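Local coordinates for erythrocyte membrane protein 1 (Plasmodium falciparum, PDB 6S8T) that binds the host adhesion receptor ICAM-1 through this DBLbeta domain of PfEMP1, which probably lets infected erythrocytes adhere to host cells, at residues R34-R40 / D251-N256; R257-W261 / G284-Y290. One frame throughout, in Å; residues are numbered along the deposited sequence.

Both interactions use helix 246-268, one after the other along its length, and their centres lie about 14 Å apart. Interaction 1 is the more peripheral, about 24 Å from the centre of the chain, where the loop following helix 16-32 settles on the helix; interaction 2, at about 14 Å, ties the next turn to the loop leading into helix 293-319. Each is partly buried, with an exposed residue or two at its margin. Leucine and alanine packing is flanked by a salt bridge in the first, whereas an arginine network and a proline on an indole dominate the second. A hydrogen bond from Trp253 NE1 to Asp289 OD2 connects the two sites.

Interaction 1 of 2, residues R34-R40 / D251-N256; sequences RGLAKLR and DWWEAN
Leu36 and Leu39 close over Ala255, whose methyl is small enough for the loop backbone to approach the helix: the CA atoms of Arg40 and Ala255 are 5.1 Å apart. Leu36 has CG anti to its backbone N (chi1 169°), which brings CD1 against the alanine, 3.7 Å from Ala255 CB, and also beside the aliphatic CB of Glu254. Leu39 instead starts out toward the helix from its CA. Its CB meets the same methyl, with Leu39 CB 4.0 Å from Ala255 CB, while its CD1 branch reaches a turn back along the helix and lies 3.6 Å from Asp251 CB. The CD2 branch is turned to the indole of Trp252, a ring that also packs on Ile138, Leu141 and Leu142 of helix 137-163.

Polar groups secure both ends of this apolar strip. At one, Asn256 ND2 donates to Leu39 O over 2.9 Å, with an N-H...O angle of 152° and the donor tilted modestly from the carbonyl plane; a weak bond links the same nitrogen to Trp252 O. Asn256 OD1 accepts from Ala41 N, so a single amide reads both a carbonyl and an N-H of the passing loop, a task suited to asparagine.

At the other end Arg34 bends at chi3 to form a salt bridge with Asp251, NH1 lying 2.8 Å from Asp251 OD1. Arg34 NE is 2.9 Å from Asp251 OD2, yet guanidinium and carboxylate are turned 51° apart rather than coplanar. Tyr235 OH also bonds to Asp251 OD2, which should help fix this buried carboxylate. Such loop-on-helix packing belongs to the framework of the largely helical Duffy-binding-like domain, here joining the connection after helix 16-32 to helix 246-268.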
ATOM      1  N   ARG A  34     -10.318  -3.447  26.947  1.00 64.60           N
ATOM      2  CA  ARG A  34      -8.975  -3.643  27.484  1.00 63.67           C
ATOM      3  C   ARG A  34      -8.416  -2.280  27.896  1.00 62.97           C
ATOM      4  O   ARG A  34      -9.128  -1.537  28.581  1.00 64.25           O
ATOM      5  CB  ARG A  34      -8.136  -4.410  26.471  1.00 60.58           C
ATOM      6  CG  ARG A  34      -8.593  -5.847  26.274  1.00 60.63           C
ATOM      7  CD  ARG A  34      -7.901  -6.513  25.099  1.00 57.99           C
ATOM      8  NE  ARG A  34      -8.140  -5.803  23.846  1.00 58.06           N
ATOM      9  CZ  ARG A  34      -8.127  -6.382  22.649  1.00 59.20           C
ATOM     10  NH1 ARG A  34      -8.350  -5.662  21.556  1.00 56.98           N
ATOM     11  NH2 ARG A  34      -7.900  -7.684  22.549  1.00 59.96           N
ATOM     12  N   GLY A  35      -7.195  -1.915  27.511  1.00 61.34           N
ATOM     13  CA  GLY A  35      -6.602  -0.685  27.997  1.00 62.20           C
ATOM     14  C   GLY A  35      -6.429   0.401  26.956  1.00 59.05           C
ATOM     15  O   GLY A  35      -5.370   1.029  26.886  1.00 59.24           O
ATOM     16  N   LEU A  36      -7.467   0.637  26.149  1.00 59.62           N
ATOM     17  CA  LEU A  36      -7.406   1.689  25.139  1.00 54.86           C
ATOM     18  C   LEU A  36      -7.130   3.050  25.766  1.00 60.33           C
ATOM     19  O   LEU A  36      -6.394   3.867  25.200  1.00 60.01           O
ATOM     20  CB  LEU A  36      -8.713   1.724  24.348  1.00 51.19           C
ATOM     21  CG  LEU A  36      -8.965   2.904  23.409  1.00 49.67           C
ATOM     22  CD1 LEU A  36      -8.040   2.854  22.210  1.00 40.44           C
ATOM     23  CD2 LEU A  36     -10.419   2.921  22.967  1.00 51.35           C
ATOM     24  N   ALA A  37      -7.710   3.311  26.940  1.00 69.82           N
ATOM     25  CA  ALA A  37      -7.531   4.610  27.580  1.00 72.97           C
ATOM     26  C   ALA A  37      -6.119   4.787  28.121  1.00 75.43           C
ATOM     27  O   ALA A  37      -5.589   5.903  28.110  1.00 77.03           O
ATOM     28  CB  ALA A  37      -8.552   4.785  28.700  1.00 79.78           C
ATOM     29  N   LYS A  38      -5.497   3.710  28.599  1.00 69.33           N
ATOM     30  CA  LYS A  38      -4.137   3.792  29.111  1.00 64.21           C
ATOM     31  C   LYS A  38      -3.090   3.877  28.011  1.00 57.68           C
ATOM     32  O   LYS A  38      -1.910   4.071  28.318  1.00 59.76           O
ATOM     33  CB  LYS A  38      -3.833   2.586  30.007  1.00 63.74           C
ATOM     34  CG  LYS A  38      -4.643   2.538  31.291  1.00 67.57           C
ATOM     35  CD  LYS A  38      -4.178   1.402  32.188  1.00 71.74           C
ATOM     36  CE  LYS A  38      -4.952   1.378  33.496  1.00 78.59           C
ATOM     37  NZ  LYS A  38      -4.445   0.328  34.426  1.00 82.81           N
ATOM     38  N   LEU A  39      -3.483   3.739  26.746  1.00 52.84           N
ATOM     39  CA  LEU A  39      -2.541   3.740  25.637  1.00 49.07           C
ATOM     40  C   LEU A  39      -2.571   5.032  24.829  1.00 45.10           C
ATOM     41  O   LEU A  39      -1.833   5.145  23.842  1.00 42.49           O
ATOM     42  CB  LEU A  39      -2.813   2.538  24.721  1.00 47.46           C
ATOM     43  CG  LEU A  39      -2.585   1.163  25.363  1.00 47.77           C
ATOM     44  CD1 LEU A  39      -3.174   0.054  24.512  1.00 46.49           C
ATOM     45  CD2 LEU A  39      -1.107   0.916  25.601  1.00 47.37           C
ATOM     46  N   ARG A  40      -3.400   6.001  25.213  1.00 47.54           N
ATOM     47  CA  ARG A  40      -3.392   7.308  24.567  1.00 53.69           C
ATOM     48  C   ARG A  40      -2.077   8.016  24.874  1.00 53.79           C
ATOM     49  O   ARG A  40      -1.744   8.242  26.043  1.00 57.33           O
ATOM     50  CB  ARG A  40      -4.582   8.140  25.041  1.00 62.70           C
ATOM     51  CG  ARG A  40      -5.931   7.618  24.558  1.00 71.87           C
ATOM     52  CD  ARG A  40      -7.097   8.444  25.091  1.00 80.73           C
ATOM     53  NE  ARG A  40      -7.380   8.168  26.499  1.00 89.30           N
ATOM     54  CZ  ARG A  40      -6.987   8.937  27.509  1.00 94.75           C
ATOM     55  NH1 ARG A  40      -6.291  10.041  27.277  1.00 95.38           N
ATOM     56  NH2 ARG A  40      -7.292   8.603  28.755  1.00 97.72           N
ATOM     57  N   ASP A 251      -4.307  -2.320  19.930  1.00 35.34           N
ATOM     58  CA  ASP A 251      -4.946  -1.310  20.767  1.00 33.00           C
ATOM     59  C   ASP A 251      -4.150  -0.007  20.777  1.00 40.85           C
ATOM     60  O   ASP A 251      -4.736   1.082  20.735  1.00 41.01           O
ATOM     61  CB  ASP A 251      -5.124  -1.847  22.186  1.00 37.48           C
ATOM     62  CG  ASP A 251      -6.110  -3.012  22.259  1.00 39.72           C
ATOM     63  OD1 ASP A 251      -6.709  -3.365  21.223  1.00 39.64           O
ATOM     64  OD2 ASP A 251      -6.282  -3.574  23.359  1.00 42.72           O
ATOM     65  N   TRP A 252      -2.817  -0.095  20.839  1.00 31.83           N
ATOM     66  CA  TRP A 252      -1.998   1.114  20.778  1.00 34.79           C
ATOM     67  C   TRP A 252      -2.236   1.870  19.477  1.00 35.13           C
ATOM     68  O   TRP A 252      -2.295   3.105  19.472  1.00 35.88           O
ATOM     69  CB  TRP A 252      -0.515   0.768  20.927  1.00 35.89           C
ATOM     70  CG  TRP A 252       0.382   1.982  21.027  1.00 37.81           C
ATOM     71  CD1 TRP A 252       0.805   2.598  22.169  1.00 40.15           C
ATOM     72  CD2 TRP A 252       0.954   2.723  19.939  1.00 40.13           C
ATOM     73  NE1 TRP A 252       1.608   3.671  21.861  1.00 41.54           N
ATOM     74  CE2 TRP A 252       1.714   3.770  20.498  1.00 41.73           C
ATOM     75  CE3 TRP A 252       0.897   2.602  18.546  1.00 42.19           C
ATOM     76  CZ2 TRP A 252       2.411   4.690  19.715  1.00 42.88           C
ATOM     77  CZ3 TRP A 252       1.592   3.517  17.769  1.00 40.58           C
ATOM     78  CH2 TRP A 252       2.336   4.547  18.356  1.00 40.78           C
ATOM     79  N   TRP A 253      -2.383   1.149  18.365  1.00 29.12           N
ATOM     80  CA  TRP A 253      -2.673   1.816  17.101  1.00 31.72           C
ATOM     81  C   TRP A 253      -4.033   2.506  17.140  1.00 37.68           C
ATOM     82  O   TRP A 253      -4.160   3.652  16.694  1.00 36.60           O
ATOM     83  CB  TRP A 253      -2.597   0.816  15.944  1.00 28.80           C
ATOM     84  CG  TRP A 253      -2.855   1.448  14.609  1.00 33.45           C
ATOM     85  CD1 TRP A 253      -3.965   1.289  13.825  1.00 37.29           C
ATOM     86  CD2 TRP A 253      -1.999   2.363  13.909  1.00 30.93           C
ATOM     87  NE1 TRP A 253      -3.845   2.039  12.679  1.00 36.65           N
ATOM     88  CE2 TRP A 253      -2.649   2.707  12.708  1.00 31.03           C
ATOM     89  CE3 TRP A 253      -0.743   2.918  14.181  1.00 34.60           C
ATOM     90  CZ2 TRP A 253      -2.087   3.582  11.779  1.00 31.72           C
ATOM     91  CZ3 TRP A 253      -0.186   3.790  13.257  1.00 33.65           C
ATOM     92  CH2 TRP A 253      -0.857   4.111  12.071  1.00 30.00           C
ATOM     93  N   GLU A 254      -5.053   1.834  17.691  1.00 29.43           N
ATOM     94  CA  GLU A 254      -6.381   2.439  17.783  1.00 30.56           C
ATOM     95  C   GLU A 254      -6.359   3.714  18.615  1.00 35.48           C
ATOM     96  O   GLU A 254      -7.086   4.671  18.321  1.00 33.17           O
ATOM     97  CB  GLU A 254      -7.377   1.447  18.384  1.00 40.65           C
ATOM     98  CG  GLU A 254      -7.793   0.343  17.438  1.00 43.61           C
ATOM     99  CD  GLU A 254      -8.428   0.886  16.179  1.00 46.88           C
ATOM    100  OE1 GLU A 254      -9.364   1.713  16.291  1.00 44.73           O
ATOM    101  OE2 GLU A 254      -7.977   0.501  15.077  1.00 47.39           O
ATOM    102  N   ALA A 255      -5.540   3.738  19.666  1.00 36.46           N
ATOM    103  CA  ALA A 255      -5.490   4.892  20.552  1.00 37.70           C
ATOM    104  C   ALA A 255      -4.787   6.087  19.918  1.00 40.75           C
ATOM    105  O   ALA A 255      -5.089   7.232  20.271  1.00 45.35           O
ATOM    106  CB  ALA A 255      -4.794   4.513  21.860  1.00 36.36           C
ATOM    107  N   ASN A 256      -3.859   5.854  18.985  1.00 36.63           N
ATOM    108  CA  ASN A 256      -3.002   6.928  18.494  1.00 40.66           C
ATOM    109  C   ASN A 256      -2.989   7.072  16.975  1.00 38.17           C
ATOM    110  O   ASN A 256      -2.196   7.864  16.455  1.00 38.52           O
ATOM    111  CB  ASN A 256      -1.565   6.731  18.993  1.00 40.47           C
ATOM    112  CG  ASN A 256      -1.473   6.687  20.504  1.00 44.56           C
ATOM    113  OD1 ASN A 256      -1.692   7.692  21.180  1.00 49.81           O
ATOM    114  ND2 ASN A 256      -1.139   5.519  21.043  1.00 43.60           N
TER

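Interaction 2 of 2, residues R257-W261 / G284-Y290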
ATOM      1  N   ARG A 257      -3.843   6.344  16.248  1.00 36.32           N
ATOM      2  CA  ARG A 257      -3.792   6.398  14.789  1.00 36.82           C
ATOM      3  C   ARG A 257      -4.115   7.790  14.259  1.00 39.70           C
ATOM      4  O   ARG A 257      -3.578   8.195  13.221  1.00 40.97           O
ATOM      5  CB  ARG A 257      -4.745   5.367  14.181  1.00 35.00           C
ATOM      6  CG  ARG A 257      -6.203   5.571  14.551  1.00 34.87           C
ATOM      7  CD  ARG A 257      -7.064   4.390  14.115  1.00 35.07           C
ATOM      8  NE  ARG A 257      -7.196   4.292  12.666  1.00 33.41           N
ATOM      9  CZ  ARG A 257      -8.141   4.909  11.962  1.00 32.33           C
ATOM     10  NH1 ARG A 257      -9.034   5.676  12.574  1.00 32.96           N
ATOM     11  NH2 ARG A 257      -8.192   4.765  10.645  1.00 31.04           N
ATOM     12  N   HIS A 258      -4.977   8.541  14.951  1.00 40.98           N
ATOM     13  CA  HIS A 258      -5.345   9.857  14.442  1.00 47.10           C
ATOM     14  C   HIS A 258      -4.195  10.850  14.569  1.00 44.50           C
ATOM     15  O   HIS A 258      -3.966  11.656  13.660  1.00 43.96           O
ATOM     16  CB  HIS A 258      -6.578  10.401  15.154  1.00 58.55           C
ATOM     17  CG  HIS A 258      -6.894  11.809  14.762  1.00 75.56           C
ATOM     18  ND1 HIS A 258      -7.413  12.136  13.528  1.00 79.37           N
ATOM     19  CD2 HIS A 258      -6.706  12.981  15.413  1.00 82.32           C
ATOM     20  CE1 HIS A 258      -7.559  13.446  13.447  1.00 82.70           C
ATOM     21  NE2 HIS A 258      -7.134  13.982  14.576  1.00 83.65           N
ATOM     22  N   GLN A 259      -3.478  10.832  15.696  1.00 42.22           N
ATOM     23  CA  GLN A 259      -2.328  11.719  15.845  0.50 44.65           C
ATOM     24  C   GLN A 259      -1.249  11.405  14.821  1.00 44.69           C
ATOM     25  O   GLN A 259      -0.473  12.291  14.444  1.00 47.67           O
ATOM     26  CB  GLN A 259      -1.759  11.617  17.261  0.50 44.51           C
ATOM     27  CG  GLN A 259      -2.664  12.189  18.335  0.50 46.47           C
ATOM     28  CD  GLN A 259      -2.084  12.034  19.727  0.50 48.91           C
ATOM     29  OE1 GLN A 259      -2.258  10.998  20.371  0.50 49.56           O
ATOM     30  NE2 GLN A 259      -1.387  13.062  20.199  0.50 51.68           N
ATOM     31  N   VAL A 260      -1.181  10.153  14.364  1.00 40.47           N
ATOM     32  CA  VAL A 260      -0.237   9.806  13.310  1.00 40.01           C
ATOM     33  C   VAL A 260      -0.655  10.456  11.998  1.00 40.64           C
ATOM     34  O   VAL A 260       0.169  11.057  11.296  1.00 38.85           O
ATOM     35  CB  VAL A 260      -0.123   8.275  13.188  1.00 34.46           C
ATOM     36  CG1 VAL A 260       0.701   7.897  11.972  1.00 32.28           C
ATOM     37  CG2 VAL A 260       0.490   7.692  14.459  1.00 33.80           C
ATOM     38  N   TRP A 261      -1.948  10.374  11.661  1.00 38.37           N
ATOM     39  CA  TRP A 261      -2.443  11.008  10.442  1.00 38.45           C
ATOM     40  C   TRP A 261      -2.336  12.527  10.510  1.00 41.89           C
ATOM     41  O   TRP A 261      -2.169  13.178   9.471  1.00 41.71           O
ATOM     42  CB  TRP A 261      -3.889  10.590  10.178  1.00 32.58           C
ATOM     43  CG  TRP A 261      -4.495  11.244   8.967  1.00 32.27           C
ATOM     44  CD1 TRP A 261      -5.491  12.176   8.950  1.00 34.21           C
ATOM     45  CD2 TRP A 261      -4.131  11.020   7.599  1.00 31.41           C
ATOM     46  NE1 TRP A 261      -5.779  12.538   7.656  1.00 34.57           N
ATOM     47  CE2 TRP A 261      -4.952  11.847   6.808  1.00 32.86           C
ATOM     48  CE3 TRP A 261      -3.192  10.200   6.967  1.00 32.54           C
ATOM     49  CZ2 TRP A 261      -4.866  11.877   5.417  1.00 32.74           C
ATOM     50  CZ3 TRP A 261      -3.106  10.231   5.586  1.00 32.55           C
ATOM     51  CH2 TRP A 261      -3.939  11.062   4.826  1.00 33.19           C
ATOM     52  N   GLY A 284     -10.716  14.833   9.334  1.00 56.90           N
ATOM     53  CA  GLY A 284     -10.991  13.411   9.396  1.00 50.76           C
ATOM     54  C   GLY A 284      -9.748  12.542   9.353  1.00 47.95           C
ATOM     55  O   GLY A 284      -8.609  13.005   9.241  1.00 50.27           O
ATOM     56  N   THR A 285      -9.991  11.233   9.444  1.00 43.34           N
ATOM     57  CA  THR A 285      -8.946  10.221   9.387  1.00 41.88           C
ATOM     58  C   THR A 285      -9.355   9.157   8.373  1.00 41.19           C
ATOM     59  O   THR A 285     -10.490   8.653   8.430  1.00 39.95           O
ATOM     60  CB  THR A 285      -8.713   9.580  10.761  1.00 40.70           C
ATOM     61  OG1 THR A 285      -8.476  10.603  11.735  1.00 46.63           O
ATOM     62  CG2 THR A 285      -7.518   8.638  10.720  1.00 33.68           C
ATOM     63  N   PRO A 286      -8.478   8.789   7.441  1.00 40.23           N
ATOM     64  CA  PRO A 286      -8.842   7.778   6.445  1.00 38.32           C
ATOM     65  C   PRO A 286      -8.948   6.391   7.061  1.00 37.81           C
ATOM     66  O   PRO A 286      -8.425   6.116   8.143  1.00 40.43           O
ATOM     67  CB  PRO A 286      -7.695   7.849   5.432  1.00 38.48           C
ATOM     68  CG  PRO A 286      -6.542   8.371   6.214  1.00 37.45           C
ATOM     69  CD  PRO A 286      -7.127   9.328   7.212  1.00 39.90           C
ATOM     70  N   LEU A 287      -9.641   5.508   6.341  1.00 36.04           N
ATOM     71  CA  LEU A 287      -9.897   4.148   6.800  1.00 34.31           C
ATOM     72  C   LEU A 287      -9.070   3.113   6.047  1.00 33.32           C
ATOM     73  O   LEU A 287      -9.361   1.914   6.130  1.00 31.29           O
ATOM     74  CB  LEU A 287     -11.387   3.827   6.681  1.00 35.32           C
ATOM     75  CG  LEU A 287     -12.315   4.595   7.623  1.00 38.48           C
ATOM     76  CD1 LEU A 287     -13.768   4.347   7.257  1.00 43.04           C
ATOM     77  CD2 LEU A 287     -12.049   4.198   9.068  1.00 38.03           C
ATOM     78  N   ASP A 288      -8.039   3.553   5.318  1.00 30.07           N
ATOM     79  CA  ASP A 288      -7.229   2.626   4.531  1.00 33.63           C
ATOM     80  C   ASP A 288      -6.521   1.602   5.410  1.00 30.08           C
ATOM     81  O   ASP A 288      -6.259   0.478   4.966  1.00 26.76           O
ATOM     82  CB  ASP A 288      -6.208   3.406   3.697  1.00 37.90           C
ATOM     83  CG  ASP A 288      -6.860   4.397   2.734  1.00 43.41           C
ATOM     84  OD1 ASP A 288      -7.506   5.360   3.203  1.00 44.60           O
ATOM     85  OD2 ASP A 288      -6.717   4.214   1.506  1.00 44.78           O
ATOM     86  N   ASP A 289      -6.204   1.961   6.655  1.00 28.99           N
ATOM     87  CA  ASP A 289      -5.484   1.041   7.528  1.00 27.08           C
ATOM     88  C   ASP A 289      -6.327  -0.151   7.989  1.00 28.85           C
ATOM     89  O   ASP A 289      -5.795  -1.003   8.711  1.00 31.36           O
ATOM     90  CB  ASP A 289      -4.927   1.794   8.741  1.00 23.54           C
ATOM     91  CG  ASP A 289      -5.982   2.613   9.468  1.00 29.30           C
ATOM     92  OD1 ASP A 289      -6.940   3.086   8.815  1.00 28.67           O
ATOM     93  OD2 ASP A 289      -5.842   2.796  10.699  1.00 29.37           O
ATOM     94  N   TYR A 290      -7.597  -0.257   7.595  1.00 26.78           N
ATOM     95  CA  TYR A 290      -8.398  -1.440   7.901  1.00 25.59           C
ATOM     96  C   TYR A 290      -8.678  -2.305   6.683  1.00 29.59           C
ATOM     97  O   TYR A 290      -9.395  -3.304   6.800  1.00 31.34           O
ATOM     98  CB  TYR A 290      -9.719  -1.041   8.563  1.00 27.54           C
ATOM     99  CG  TYR A 290      -9.522  -0.303   9.858  1.00 37.80           C
ATOM    100  CD1 TYR A 290      -9.320  -0.987  11.052  1.00 40.64           C
ATOM    101  CD2 TYR A 290      -9.514   1.083   9.886  1.00 46.93           C
ATOM    102  CE1 TYR A 290      -9.129  -0.304  12.237  1.00 49.09           C
ATOM    103  CE2 TYR A 290      -9.325   1.771  11.059  1.00 51.18           C
ATOM    104  CZ  TYR A 290      -9.136   1.078  12.232  1.00 52.73           C
ATOM    105  OH  TYR A 290      -8.952   1.777  13.399  1.00 56.42           O
TER
HETATM  106  O   HOH W   1     -11.291   6.953  10.683  1.00 44.21           O
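Arg257 reaches across to Asp289 and grips it side-on with two nitrogens: Arg257 NE lies 2.8 Å from Asp289 OD2, and Arg257 NH2 2.8 Å from Asp289 OD1. Both oxygens use their syn lone pairs, and guanidinium and carboxylate are only 6° from coplanar, so this salt bridge holds the arginine's head flat. With chi1 at 61°, CG stands between the backbone N and the carbonyl carbon, and the bend at chi3 then turns the head to the acid. NH2 also makes a weak bond to Pro286 O, while NH1 reaches Thr285 O through a water. Tyr290 CE2 sits off-centre over one guanidinium face and the Thr285 CG2 methyl over the other; the tyrosine hydroxyl itself is hydrogen-bonded to His24, with the carboxylate of Glu254 also close by, at a separation too short to be exact. Arginine suits this buried place, since its several N-H groups can serve a carboxylate, a water and, more weakly, a carbonyl, all in or near one plane.

At His258 the contact moves to the exposed margin. Its ND1 donates to Thr285 OG1 over 2.6 Å, nearly in the ring plane and fairly straight at 162°. Thr285 thus divides its work, offering the hydroxyl to the histidine and the methyl to the arginine.

These bonds bind helix 246-268 of the Duffy-binding-like fold to the loop that leads, through the 3-10 turn 288-290, toward helix 293-319.

One turn on from Arg257, Trp261 offers one face of its indole to Pro286. Pro286 CD lies 3.4 Å from the centroid of the five-membered ring of Trp261 and almost on its normal, a CH-pi contact to which the compact, rigid proline ring, with its polarised CD hydrogens, is well suited. Trp261 NE1 donates to Tyr280 O, and Phe186 of helix 172-194 meets the indole edge-to-face.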